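Local coordinates for d-3-phosphoglycerate dehydrogenase oxidoreductase protein (Ralstonia solanacearum, PDB 3GG9), which probably catalyses the NAD-dependent oxidation of D-3-phosphoglycerate, as a member of the D-isomer specific 2-hydroxyacid dehydrogenase family, at residues Gln41-Val46 with Leu66-Lys71; Val61-Leu66 with Thr95-Val100; Gly169-Leu174 with His222-Asp227; Leu321-Leu324 with Ser330-Asn333. All coordinates share one frame; numbering follows the deposited sequence. Where two conformers were deposited one is given.

Contact 1 of 4, residues Gln41-Val46 with Leu66-Lys71; sequences QLAARV and LDRLPK
Ala-43 and Arg-68 meet through their beta carbons, the two CB atoms lying 3.6 Å apart where the helix ending at Arg-45 comes closest to the turn Leu-66 to Leu-69. The methyl of Ala-43 also touches Arg-68 CD at 3.9 Å, so the arginine contributes its aliphatic stem; its chain runs extended from CG to NE, and NH1 makes a weak hydrogen bond back to Gln-64 O. Leu-69 fills the buried side together with Val-46. With CG beside its own backbone N (chi1 -63°) and CD1 stretched out anti to CA, it turns its other branch, CD2, to the helix end, where that methyl lies 3.6 Å from Ala-43 O and 3.8 Å from Val-46 CG2. In the five-stranded parallel sheet of this alpha/beta domain, the helix leads into strand 51-54 and the turn into its neighbour 74-77, so the contact joins two successive crossover connections. Val-46 CG2 reaches Leu-69 CD1 as well, so one methyl bears on both leucine branches as the side chains pass at a slant. Beside this apolar patch, a water donates to Ala-43 O and, at 2.7 Å, to Arg-68 O, bridging two carbonyl oxygens, both acceptors.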
loop_
_atom_site.group_PDB
_atom_site.type_symbol
_atom_site.label_atom_id
_atom_site.label_comp_id
_atom_site.label_asym_id
_atom_site.label_seq_id
_atom_site.Cartn_x
_atom_site.Cartn_y
_atom_site.Cartn_z
ATOM N N GLN A 41 36.673 8.307 -10.703
ATOM C CA GLN A 41 35.744 7.701 -11.662
ATOM C C GLN A 41 34.619 8.648 -12.098
ATOM O O GLN A 41 34.209 8.644 -13.263
ATOM C CB GLN A 41 35.118 6.441 -11.060
ATOM C CG GLN A 41 36.003 5.210 -10.973
ATOM C CD GLN A 41 35.287 4.013 -10.335
ATOM O OE1 GLN A 41 35.697 2.865 -10.519
ATOM N NE2 GLN A 41 34.214 4.280 -9.580
ATOM N N LEU A 42 34.127 9.451 -11.156
ATOM C CA LEU A 42 33.047 10.391 -11.433
ATOM C C LEU A 42 33.522 11.562 -12.289
ATOM O O LEU A 42 32.822 11.971 -13.219
ATOM C CB LEU A 42 32.392 10.883 -10.134
ATOM C CG LEU A 42 31.166 11.797 -10.240
ATOM C CD1 LEU A 42 30.078 11.159 -11.104
ATOM C CD2 LEU A 42 30.636 12.136 -8.856
ATOM N N ALA A 43 34.707 12.087 -11.977
ATOM C CA ALA A 43 35.305 13.171 -12.765
ATOM C C ALA A 43 35.601 12.761 -14.211
ATOM O O ALA A 43 35.399 13.552 -15.130
ATOM C CB ALA A 43 36.543 13.707 -12.095
ATOM N N ALA A 44 36.058 11.525 -14.409
ATOM C CA ALA A 44 36.265 10.980 -15.753
ATOM C C ALA A 44 34.947 10.809 -16.508
ATOM O O ALA A 44 34.899 10.990 -17.730
ATOM C CB ALA A 44 37.015 9.655 -15.682
ATOM N N ARG A 45 33.882 10.475 -15.778
ATOM C CA ARG A 45 32.581 10.272 -16.403
ATOM C C ARG A 45 31.968 11.591 -16.887
ATOM O O ARG A 45 31.366 11.628 -17.951
ATOM C CB ARG A 45 31.627 9.505 -15.479
ATOM C CG ARG A 45 30.874 8.363 -16.171
ATOM C CD ARG A 45 31.764 7.130 -16.350
ATOM N NE ARG A 45 31.099 6.031 -17.041
ATOM C CZ ARG A 45 31.063 5.872 -18.361
ATOM N NH1 ARG A 45 31.655 6.748 -19.164
ATOM N NH2 ARG A 45 30.423 4.834 -18.883
ATOM N N VAL A 46 32.166 12.673 -16.137
ATOM C CA VAL A 46 31.604 13.986 -16.517
ATOM C C VAL A 46 32.646 15.049 -16.963
ATOM O O VAL A 46 32.417 16.261 -16.857
ATOM C CB VAL A 46 30.643 14.549 -15.420
ATOM C CG1 VAL A 46 29.443 13.622 -15.234
ATOM C CG2 VAL A 46 31.354 14.773 -14.079
ATOM N N LEU A 66 35.136 19.280 -7.826
ATOM C CA LEU A 66 35.199 20.524 -8.598
ATOM C C LEU A 66 36.614 20.868 -9.094
ATOM O O LEU A 66 36.770 21.468 -10.164
ATOM C CB LEU A 66 34.595 21.681 -7.807
ATOM C CG LEU A 66 33.100 21.523 -7.509
ATOM C CD1 LEU A 66 32.684 22.407 -6.355
ATOM C CD2 LEU A 66 32.232 21.800 -8.745
ATOM N N ASP A 67 37.626 20.476 -8.311
ATOM C CA ASP A 67 39.045 20.580 -8.690
ATOM C C ASP A 67 39.361 19.796 -9.955
ATOM O O ASP A 67 40.250 20.173 -10.717
ATOM C CB ASP A 67 39.949 20.050 -7.569
ATOM C CG ASP A 67 39.993 20.962 -6.356
ATOM O OD1 ASP A 67 40.392 20.470 -5.275
ATOM O OD2 ASP A 67 39.630 22.153 -6.466
ATOM N N ARG A 68 38.634 18.703 -10.168
ATOM C CA ARG A 68 38.858 17.831 -11.317
ATOM C C ARG A 68 37.948 18.108 -12.515
ATOM O O ARG A 68 37.955 17.343 -13.482
ATOM C CB ARG A 68 38.709 16.379 -10.897
ATOM C CG ARG A 68 39.849 15.837 -10.057
ATOM C CD ARG A 68 39.711 14.321 -9.950
ATOM N NE ARG A 68 40.657 13.626 -9.067
ATOM C CZ ARG A 68 41.019 13.993 -7.836
ATOM N NH1 ARG A 68 40.533 15.086 -7.250
ATOM N NH2 ARG A 68 41.885 13.238 -7.175
ATOM N N LEU A 69 37.174 19.192 -12.457
ATOM C CA LEU A 69 36.216 19.502 -13.526
ATOM C C LEU A 69 36.344 20.929 -14.080
ATOM O O LEU A 69 35.538 21.804 -13.748
ATOM C CB LEU A 69 34.772 19.241 -13.063
ATOM C CG LEU A 69 34.303 17.830 -12.681
ATOM C CD1 LEU A 69 32.820 17.870 -12.265
ATOM C CD2 LEU A 69 34.542 16.825 -13.808
ATOM N N PRO A 70 37.343 21.163 -14.953
ATOM C CA PRO A 70 37.572 22.510 -15.484
ATOM C C PRO A 70 36.430 23.085 -16.347
ATOM O O PRO A 70 36.205 24.305 -16.333
ATOM C CB PRO A 70 38.850 22.342 -16.319
ATOM C CG PRO A 70 38.914 20.901 -16.654
ATOM C CD PRO A 70 38.311 20.183 -15.491
ATOM N N LYS A 71 35.696 22.225 -17.057
ATOM C CA LYS A 71 34.685 22.703 -18.010
ATOM C C LYS A 71 33.315 23.025 -17.405
ATOM O O LYS A 71 32.455 23.595 -18.089
ATOM C CB LYS A 71 34.539 21.721 -19.179
ATOM C CG LYS A 71 35.867 21.252 -19.744
ATOM C CD LYS A 71 35.846 21.182 -21.252
ATOM C CE LYS A 71 37.240 20.914 -21.803
ATOM N NZ LYS A 71 38.254 21.867 -21.253
HETATM O O HOH W 1 37.820 15.569 -15.522
#

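Contact 2 of 4, residues Val61-Leu66 with Thr95-Val100; sequences VTRQLL and TDKGVV
Arg-63 presents the end of its guanidinium to Asp-96, and both terminal nitrogens converge on a single carboxylate oxygen: NH1 lies 2.8 Å and NH2 2.9 Å from OD2. The acceptor sits practically in the guanidinium plane, yet the carboxylate is twisted 47° from that plane, and OD2 is approached on its anti side, away from the other oxygen. This is therefore an end-on salt bridge in which NH1 and NH2 both donate to OD2, not the bidentate pairing that uses both oxygens. Arg-63 gets there by leaving the helix extended and then bending at chi3 (-74°). Lys-97 takes a separate path, toward Leu-66. Bent at chi2 and chi4, it lays CE 3.5 Å from Leu-66 O and 4.2 Å from Leu-66 CB, while its NZ goes on to a salt bridge with Asp-67. The contact sets the short helix 63-66, N-capped by Thr-62 through OG1 to Leu-65 N, against the last turn of helix 91-97, closed by a Schellman motif at Gly-98, in the parallel alpha/beta domain. Arg-63 NH2 and Lys-97 NZ are 4.3 Å apart; the two aspartates, one to each base, probably offset the cost of bringing these like charges together.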
loop_
_atom_site.group_PDB
_atom_site.type_symbol
_atom_site.label_atom_id
_atom_site.label_comp_id
_atom_site.label_asym_id
_atom_site.label_seq_id
_atom_site.Cartn_x
_atom_site.Cartn_y
_atom_site.Cartn_z
ATOM N N VAL A 61 28.483 16.856 -4.343
ATOM C CA VAL A 61 29.464 17.624 -5.095
ATOM C C VAL A 61 30.438 18.269 -4.113
ATOM O O VAL A 61 30.089 19.201 -3.379
ATOM C CB VAL A 61 28.783 18.652 -6.038
ATOM C CG1 VAL A 61 29.796 19.635 -6.625
ATOM C CG2 VAL A 61 28.055 17.917 -7.166
ATOM N N THR A 62 31.651 17.719 -4.096
ATOM C CA THR A 62 32.725 18.142 -3.198
ATOM C C THR A 62 33.690 19.110 -3.904
ATOM O O THR A 62 33.732 19.159 -5.140
ATOM C CB THR A 62 33.527 16.916 -2.718
ATOM O OG1 THR A 62 34.163 16.297 -3.842
ATOM C CG2 THR A 62 32.623 15.877 -2.017
ATOM N N ARG A 63 34.468 19.861 -3.117
ATOM C CA ARG A 63 35.591 20.665 -3.635
ATOM C C ARG A 63 36.574 19.810 -4.439
ATOM O O ARG A 63 37.052 20.246 -5.492
ATOM C CB ARG A 63 36.333 21.383 -2.494
ATOM C CG ARG A 63 37.373 22.421 -2.970
ATOM C CD ARG A 63 38.008 23.221 -1.823
ATOM N NE ARG A 63 37.110 24.229 -1.251
ATOM C CZ ARG A 63 36.956 25.472 -1.715
ATOM N NH1 ARG A 63 36.111 26.294 -1.106
ATOM N NH2 ARG A 63 37.629 25.901 -2.781
ATOM N N GLN A 64 36.848 18.599 -3.948
ATOM C CA GLN A 64 37.779 17.689 -4.613
ATOM C C GLN A 64 37.279 17.241 -5.988
ATOM O O GLN A 64 38.083 16.961 -6.886
ATOM C CB GLN A 64 38.145 16.487 -3.720
ATOM C CG GLN A 64 37.270 16.276 -2.473
ATOM C CD GLN A 64 37.590 17.240 -1.332
ATOM O OE1 GLN A 64 36.690 17.861 -0.763
ATOM N NE2 GLN A 64 38.872 17.375 -1.006
ATOM N N LEU A 65 35.961 17.183 -6.150
ATOM C CA LEU A 65 35.373 16.888 -7.442
ATOM C C LEU A 65 35.498 18.105 -8.347
ATOM O O LEU A 65 35.940 17.977 -9.488
ATOM C CB LEU A 65 33.913 16.447 -7.299
ATOM C CG LEU A 65 33.179 16.144 -8.609
ATOM C CD1 LEU A 65 33.759 14.898 -9.303
ATOM C CD2 LEU A 65 31.672 16.027 -8.343
ATOM N N LEU A 66 35.136 19.280 -7.826
ATOM C CA LEU A 66 35.199 20.524 -8.598
ATOM C C LEU A 66 36.614 20.868 -9.094
ATOM O O LEU A 66 36.770 21.468 -10.164
ATOM C CB LEU A 66 34.595 21.681 -7.807
ATOM C CG LEU A 66 33.100 21.523 -7.509
ATOM C CD1 LEU A 66 32.684 22.407 -6.355
ATOM C CD2 LEU A 66 32.232 21.800 -8.745
ATOM N N THR A 95 31.164 28.553 -5.722
ATOM C CA THR A 95 31.348 29.993 -5.833
ATOM C C THR A 95 32.810 30.349 -6.163
ATOM O O THR A 95 33.052 31.237 -6.978
ATOM C CB THR A 95 30.865 30.709 -4.555
ATOM O OG1 THR A 95 29.483 30.401 -4.333
ATOM C CG2 THR A 95 31.018 32.208 -4.676
ATOM N N ASP A 96 33.758 29.616 -5.565
ATOM C CA ASP A 96 35.201 29.757 -5.843
ATOM C C ASP A 96 35.575 29.470 -7.297
ATOM O O ASP A 96 36.447 30.141 -7.864
ATOM C CB ASP A 96 36.031 28.838 -4.927
ATOM C CG ASP A 96 36.127 29.353 -3.497
ATOM O OD1 ASP A 96 35.737 30.515 -3.238
ATOM O OD2 ASP A 96 36.588 28.586 -2.620
ATOM N N LYS A 97 34.920 28.471 -7.891
ATOM C CA LYS A 97 35.177 28.101 -9.283
ATOM C C LYS A 97 34.323 28.914 -10.256
ATOM O O LYS A 97 34.469 28.782 -11.468
ATOM C CB LYS A 97 34.939 26.602 -9.511
ATOM C CG LYS A 97 35.733 25.662 -8.596
ATOM C CD LYS A 97 37.158 25.422 -9.087
ATOM C CE LYS A 97 37.817 24.279 -8.320
ATOM N NZ LYS A 97 37.912 24.528 -6.851
ATOM N N GLY A 98 33.435 29.751 -9.732
ATOM C CA GLY A 98 32.473 30.461 -10.572
ATOM C C GLY A 98 31.493 29.501 -11.241
ATOM O O GLY A 98 31.098 29.711 -12.386
ATOM N N VAL A 99 31.139 28.432 -10.528
ATOM C CA VAL A 99 30.118 27.469 -10.958
ATOM C C VAL A 99 28.798 27.865 -10.309
ATOM O O VAL A 99 28.704 27.883 -9.074
ATOM C CB VAL A 99 30.508 26.025 -10.554
ATOM C CG1 VAL A 99 29.347 25.039 -10.803
ATOM C CG2 VAL A 99 31.739 25.587 -11.326
ATOM N N VAL A 100 27.794 28.219 -11.122
ATOM C CA VAL A 100 26.499 28.594 -10.557
ATOM C C VAL A 100 25.661 27.373 -10.213
ATOM O O VAL A 100 25.601 26.408 -10.974
ATOM C CB VAL A 100 25.681 29.625 -11.418
ATOM C CG1 VAL A 100 26.393 30.963 -11.452
ATOM C CG2 VAL A 100 25.409 29.112 -12.819
#

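Contact 3 of 4, residues Gly169-Leu174 with His222-Asp227; sequences GKIGQL and HLRLND. With SO4 (sulfate ion), chain F; SO4 (sulfate ion), chain E.
Ile-171 and His-222 cross at about a right angle, bringing CG2 of the isoleucine to 3.5 Å from ND1 of the ring. Gly-169 and Gly-172 fit a GxGxxG pattern between strand 162-166 and helix 170-181, consistent with a Rossmann-type nucleotide site, and His-222 follows the neighbouring strand 218-221. The van der Waals contact is completed by Gly-172 CA, 3.9 Å from His-222 CG; with no side chain on Gly-172, His-222 packs directly on the helix backbone. Ile-171 divides its branches: CG1, beside the backbone N (chi1 -56°), approaches O4 of sulfate F, while CG2 goes to the histidine. Hydrogen bonds to that sulfate come from both segments. The amides of Lys-170 and Ile-171, in the first turn of the helix, donate to O3 and O4, and Arg-224 supplies NE to O2 at 2.9 Å and NH1 to O1 at 2.7 Å. The anion probably marks where a cofactor phosphate would bind, though it is likely to derive from the crystallisation liquor. A water links the segments too, accepting from Gly-172 N and donating to His-222 O and sulfate F O4. The remaining guanidinium nitrogen, Arg-224 NH2, donates a hydrogen bond to O4 of sulfate E at 3.0 Å.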
loop_
_atom_site.group_PDB
_atom_site.type_symbol
_atom_site.label_atom_id
_atom_site.label_comp_id
_atom_site.label_asym_id
_atom_site.label_seq_id
_atom_site.Cartn_x
_atom_site.Cartn_y
_atom_site.Cartn_z
ATOM N N GLY A 169 5.706 19.760 8.937
ATOM C CA GLY A 169 5.984 20.593 7.757
ATOM C C GLY A 169 4.934 20.254 6.701
ATOM O O GLY A 169 3.910 19.685 7.019
ATOM N N LYS A 170 5.190 20.581 5.445
ATOM C CA LYS A 170 4.214 20.302 4.376
ATOM C C LYS A 170 3.878 18.804 4.195
ATOM O O LYS A 170 2.722 18.456 3.993
ATOM C CB LYS A 170 4.694 20.905 3.059
ATOM C CG LYS A 170 4.680 22.421 3.034
ATOM C CD LYS A 170 5.246 22.901 1.710
ATOM C CE LYS A 170 5.728 24.345 1.775
ATOM N NZ LYS A 170 6.646 24.633 0.629
ATOM N N ILE A 171 4.882 17.923 4.262
ATOM C CA ILE A 171 4.625 16.480 4.181
ATOM C C ILE A 171 3.854 15.933 5.385
ATOM O O ILE A 171 2.869 15.222 5.212
ATOM C CB ILE A 171 5.936 15.655 3.933
ATOM C CG1 ILE A 171 6.600 16.198 2.678
ATOM C CG2 ILE A 171 5.608 14.147 3.715
ATOM C CD1 ILE A 171 7.933 15.603 2.332
ATOM N N GLY A 172 4.274 16.298 6.592
ATOM C CA GLY A 172 3.594 15.871 7.808
ATOM C C GLY A 172 2.128 16.262 7.843
ATOM O O GLY A 172 1.292 15.514 8.320
ATOM N N GLN A 173 1.840 17.437 7.307
ATOM C CA GLN A 173 0.478 17.999 7.285
ATOM C C GLN A 173 -0.436 17.168 6.379
ATOM O O GLN A 173 -1.573 16.859 6.746
ATOM C CB GLN A 173 0.562 19.427 6.802
ATOM C CG GLN A 173 -0.790 20.080 6.529
ATOM C CD GLN A 173 -0.660 21.554 6.258
ATOM O OE1 GLN A 173 0.448 22.067 6.048
ATOM N NE2 GLN A 173 -1.792 22.255 6.270
ATOM N N LEU A 174 0.074 16.778 5.216
ATOM C CA LEU A 174 -0.697 15.913 4.305
ATOM C C LEU A 174 -0.974 14.539 4.905
ATOM O O LEU A 174 -2.093 14.001 4.831
ATOM C CB LEU A 174 0.022 15.788 2.970
ATOM C CG LEU A 174 0.040 17.044 2.082
ATOM C CD1 LEU A 174 0.804 16.788 0.790
ATOM C CD2 LEU A 174 -1.376 17.585 1.785
ATOM N N HIS A 222 8.495 12.997 9.801
ATOM C CA HIS A 222 8.581 13.989 8.733
ATOM C C HIS A 222 9.418 15.210 9.090
ATOM O O HIS A 222 8.895 16.311 9.267
ATOM C CB HIS A 222 7.185 14.367 8.311
ATOM C CG HIS A 222 6.393 13.188 7.870
ATOM N ND1 HIS A 222 6.598 12.583 6.653
ATOM C CD2 HIS A 222 5.464 12.449 8.514
ATOM C CE1 HIS A 222 5.798 11.539 6.552
ATOM N NE2 HIS A 222 5.107 11.431 7.670
ATOM N N LEU A 223 10.726 15.001 9.168
ATOM C CA LEU A 223 11.668 16.040 9.578
ATOM C C LEU A 223 12.748 16.183 8.525
ATOM O O LEU A 223 13.131 15.202 7.892
ATOM C CB LEU A 223 12.332 15.656 10.909
ATOM C CG LEU A 223 11.468 15.444 12.153
ATOM C CD1 LEU A 223 12.277 14.810 13.276
ATOM C CD2 LEU A 223 10.871 16.783 12.605
ATOM N N ARG A 224 13.234 17.403 8.339
ATOM C CA ARG A 224 14.412 17.658 7.532
ATOM C C ARG A 224 15.618 17.343 8.404
ATOM O O ARG A 224 15.565 17.516 9.642
ATOM C CB ARG A 224 14.448 19.116 7.055
ATOM C CG ARG A 224 13.283 19.521 6.113
ATOM C CD ARG A 224 13.576 19.208 4.644
ATOM N NE ARG A 224 12.357 19.154 3.829
ATOM C CZ ARG A 224 12.272 18.669 2.585
ATOM N NH1 ARG A 224 11.106 18.682 1.957
ATOM N NH2 ARG A 224 13.337 18.168 1.956
ATOM N N LEU A 225 16.678 16.855 7.767
ATOM C CA LEU A 225 17.923 16.529 8.469
ATOM C C LEU A 225 18.815 17.769 8.607
ATOM O O LEU A 225 19.151 18.420 7.613
ATOM C CB LEU A 225 18.695 15.423 7.750
ATOM C CG LEU A 225 19.924 14.863 8.493
ATOM C CD1 LEU A 225 19.567 14.323 9.856
ATOM C CD2 LEU A 225 20.611 13.806 7.653
ATOM N N ASN A 226 19.167 18.077 9.851
ATOM C CA ASN A 226 20.082 19.164 10.201
ATOM C C ASN A 226 20.689 18.836 11.565
ATOM O O ASN A 226 20.357 17.798 12.147
ATOM C CB ASN A 226 19.358 20.531 10.210
ATOM C CG ASN A 226 18.131 20.552 11.118
ATOM O OD1 ASN A 226 18.176 20.082 12.247
ATOM N ND2 ASN A 226 17.024 21.108 10.618
ATOM N N ASP A 227 21.535 19.724 12.090
ATOM C CA ASP A 227 22.235 19.476 13.369
ATOM C C ASP A 227 21.311 19.299 14.566
ATOM O O ASP A 227 21.646 18.594 15.521
ATOM C CB ASP A 227 23.266 20.573 13.659
ATOM C CG ASP A 227 24.442 20.531 12.705
ATOM O OD1 ASP A 227 24.906 21.615 12.292
ATOM O OD2 ASP A 227 24.904 19.421 12.360
HETATM S S SO4 F . 8.661 19.789 4.500
HETATM O O1 SO4 F . 8.860 19.746 3.055
HETATM O O2 SO4 F . 9.951 19.816 5.210
HETATM O O3 SO4 F . 7.933 21.026 4.803
HETATM O O4 SO4 F . 7.936 18.584 4.928
HETATM S S SO4 E . 12.595 18.835 -2.282
HETATM O O1 SO4 E . 12.892 17.849 -3.300
HETATM O O2 SO4 E . 13.082 20.138 -2.694
HETATM O O3 SO4 E . 11.151 18.906 -2.095
HETATM O O4 SO4 E . 13.242 18.407 -1.042
HETATM O O HOH W 2 7.064 17.569 7.418
#

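Contact 4 of 4, residues Leu321-Leu324 with Ser330-Asn333; sequences LDIL and SVAN
Ile-323 CD1 carries this contact, touching Ser-330 OG at 3.4 Å and Val-331 CG2 at 4.0 Å. CG1 of the isoleucine adds a second touch on the same valine methyl, 4.1 Å away, and the two branched side chains cross at about a right angle. The isoleucine has an unusual first torsion (chi1 -105°), well off a staggered position, and a bend at chi2 (77°) carries CD1 round to the serine. On the other segment, Val-331 holds CG2 beside its backbone N, which turns that branch to the helix. One shell out, Leu-102 touches the side chains of all three residues. Its strand, 100-102, is one of the two edge strands of the five-stranded parallel sheet, and the chain after the helix runs beside it in the opposite direction, with backbone bonds joining Ser-330 to Glu-103 and Ala-332 to Val-101. Asn-333 fixes the far end by bonding through its side chain to Val-101 N, Val-99 O and Thr-95 OG1. Segment 321-324 lies in the last part of helix 306-324, the family's C-terminal return to the first domain. Since no hydrogen bond spans the two segments, they meet by van der Waals contact, while bonds to strand 100-102, its flanking residues and Thr-95 hold the tail.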
loop_
_atom_site.group_PDB
_atom_site.type_symbol
_atom_site.label_atom_id
_atom_site.label_comp_id
_atom_site.label_asym_id
_atom_site.label_seq_id
_atom_site.Cartn_x
_atom_site.Cartn_y
_atom_site.Cartn_z
ATOM N N LEU A 321 18.010 26.863 -19.269
ATOM C CA LEU A 321 17.603 27.746 -20.368
ATOM C C LEU A 321 17.507 29.221 -19.965
ATOM O O LEU A 321 17.914 30.096 -20.733
ATOM C CB LEU A 321 16.281 27.304 -21.003
ATOM C CG LEU A 321 16.117 25.855 -21.476
ATOM C CD1 LEU A 321 14.811 25.703 -22.234
ATOM C CD2 LEU A 321 17.299 25.356 -22.320
ATOM N N ASP A 322 16.965 29.487 -18.777
ATOM C CA ASP A 322 16.805 30.852 -18.272
ATOM C C ASP A 322 18.153 31.505 -17.985
ATOM O O ASP A 322 18.315 32.691 -18.231
ATOM C CB ASP A 322 15.972 30.901 -16.985
ATOM C CG ASP A 322 14.501 30.593 -17.197
ATOM O OD1 ASP A 322 13.966 30.720 -18.324
ATOM O OD2 ASP A 322 13.865 30.231 -16.189
ATOM N N ILE A 323 19.108 30.731 -17.463
ATOM C CA ILE A 323 20.443 31.259 -17.163
ATOM C C ILE A 323 21.188 31.646 -18.444
ATOM O O ILE A 323 21.820 32.700 -18.501
ATOM C CB ILE A 323 21.260 30.294 -16.244
ATOM C CG1 ILE A 323 21.312 30.852 -14.833
ATOM C CG2 ILE A 323 22.696 30.111 -16.696
ATOM C CD1 ILE A 323 20.067 30.645 -14.078
ATOM N N LEU A 324 21.062 30.819 -19.475
ATOM C CA LEU A 324 21.690 31.091 -20.765
ATOM C C LEU A 324 21.120 32.331 -21.461
ATOM O O LEU A 324 21.728 32.848 -22.397
ATOM C CB LEU A 324 21.603 29.870 -21.683
ATOM C CG LEU A 324 22.334 28.606 -21.230
ATOM C CD1 LEU A 324 21.943 27.431 -22.100
ATOM C CD2 LEU A 324 23.848 28.790 -21.220
ATOM N N SER A 330 17.231 31.860 -10.499
ATOM C CA SER A 330 17.336 30.553 -9.854
ATOM C C SER A 330 18.704 30.261 -9.251
ATOM O O SER A 330 18.904 29.178 -8.690
ATOM C CB SER A 330 16.958 29.447 -10.824
ATOM O OG SER A 330 17.934 29.337 -11.842
ATOM N N VAL A 331 19.638 31.209 -9.362
ATOM C CA VAL A 331 20.999 31.017 -8.825
ATOM C C VAL A 331 20.981 31.037 -7.300
ATOM O O VAL A 331 20.516 31.996 -6.698
ATOM C CB VAL A 331 22.059 32.024 -9.411
ATOM C CG1 VAL A 331 23.469 31.703 -8.876
ATOM C CG2 VAL A 331 22.093 31.936 -10.921
ATOM N N ALA A 332 21.454 29.940 -6.702
ATOM C CA ALA A 332 21.550 29.795 -5.255
ATOM C C ALA A 332 22.692 30.639 -4.698
ATOM O O ALA A 332 22.546 31.252 -3.641
ATOM C CB ALA A 332 21.754 28.328 -4.871
ATOM N N ASN A 333 23.807 30.674 -5.432
ATOM C CA ASN A 333 25.043 31.336 -5.010
ATOM C C ASN A 333 25.417 32.520 -5.921
ATOM O O ASN A 333 26.376 32.434 -6.685
ATOM C CB ASN A 333 26.177 30.289 -4.956
ATOM C CG ASN A 333 26.449 29.623 -6.316
ATOM O OD1 ASN A 333 25.583 29.598 -7.199
ATOM N ND2 ASN A 333 27.669 29.102 -6.494
#

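Contacts 1, 2 and 4 belong to the five-stranded domain, whereas contact 3 lies in the NAD-binding domain, nearest the middle of the chain. Contacts 1 and 2 share Leu-66 and are tied further by the salt bridge of Asp-67 OD2 with Lys-97 NZ. Contact 4 joins contact 2 through the side chain of Asn-333, so the C-terminal tail is stitched to the helix end that contact 2 holds. Only contact 3 gathers bound sulfate, its nearest atoms about 15 Å from those of contacts 2 and 4. Chemistry varies with place: contact 1 is mostly buried methyls, contact 2 adds an ion pair nearer the surface, contact 4 is largely apolar but only partly buried, and contact 3 brings amides and arginine to the probable cofactor site.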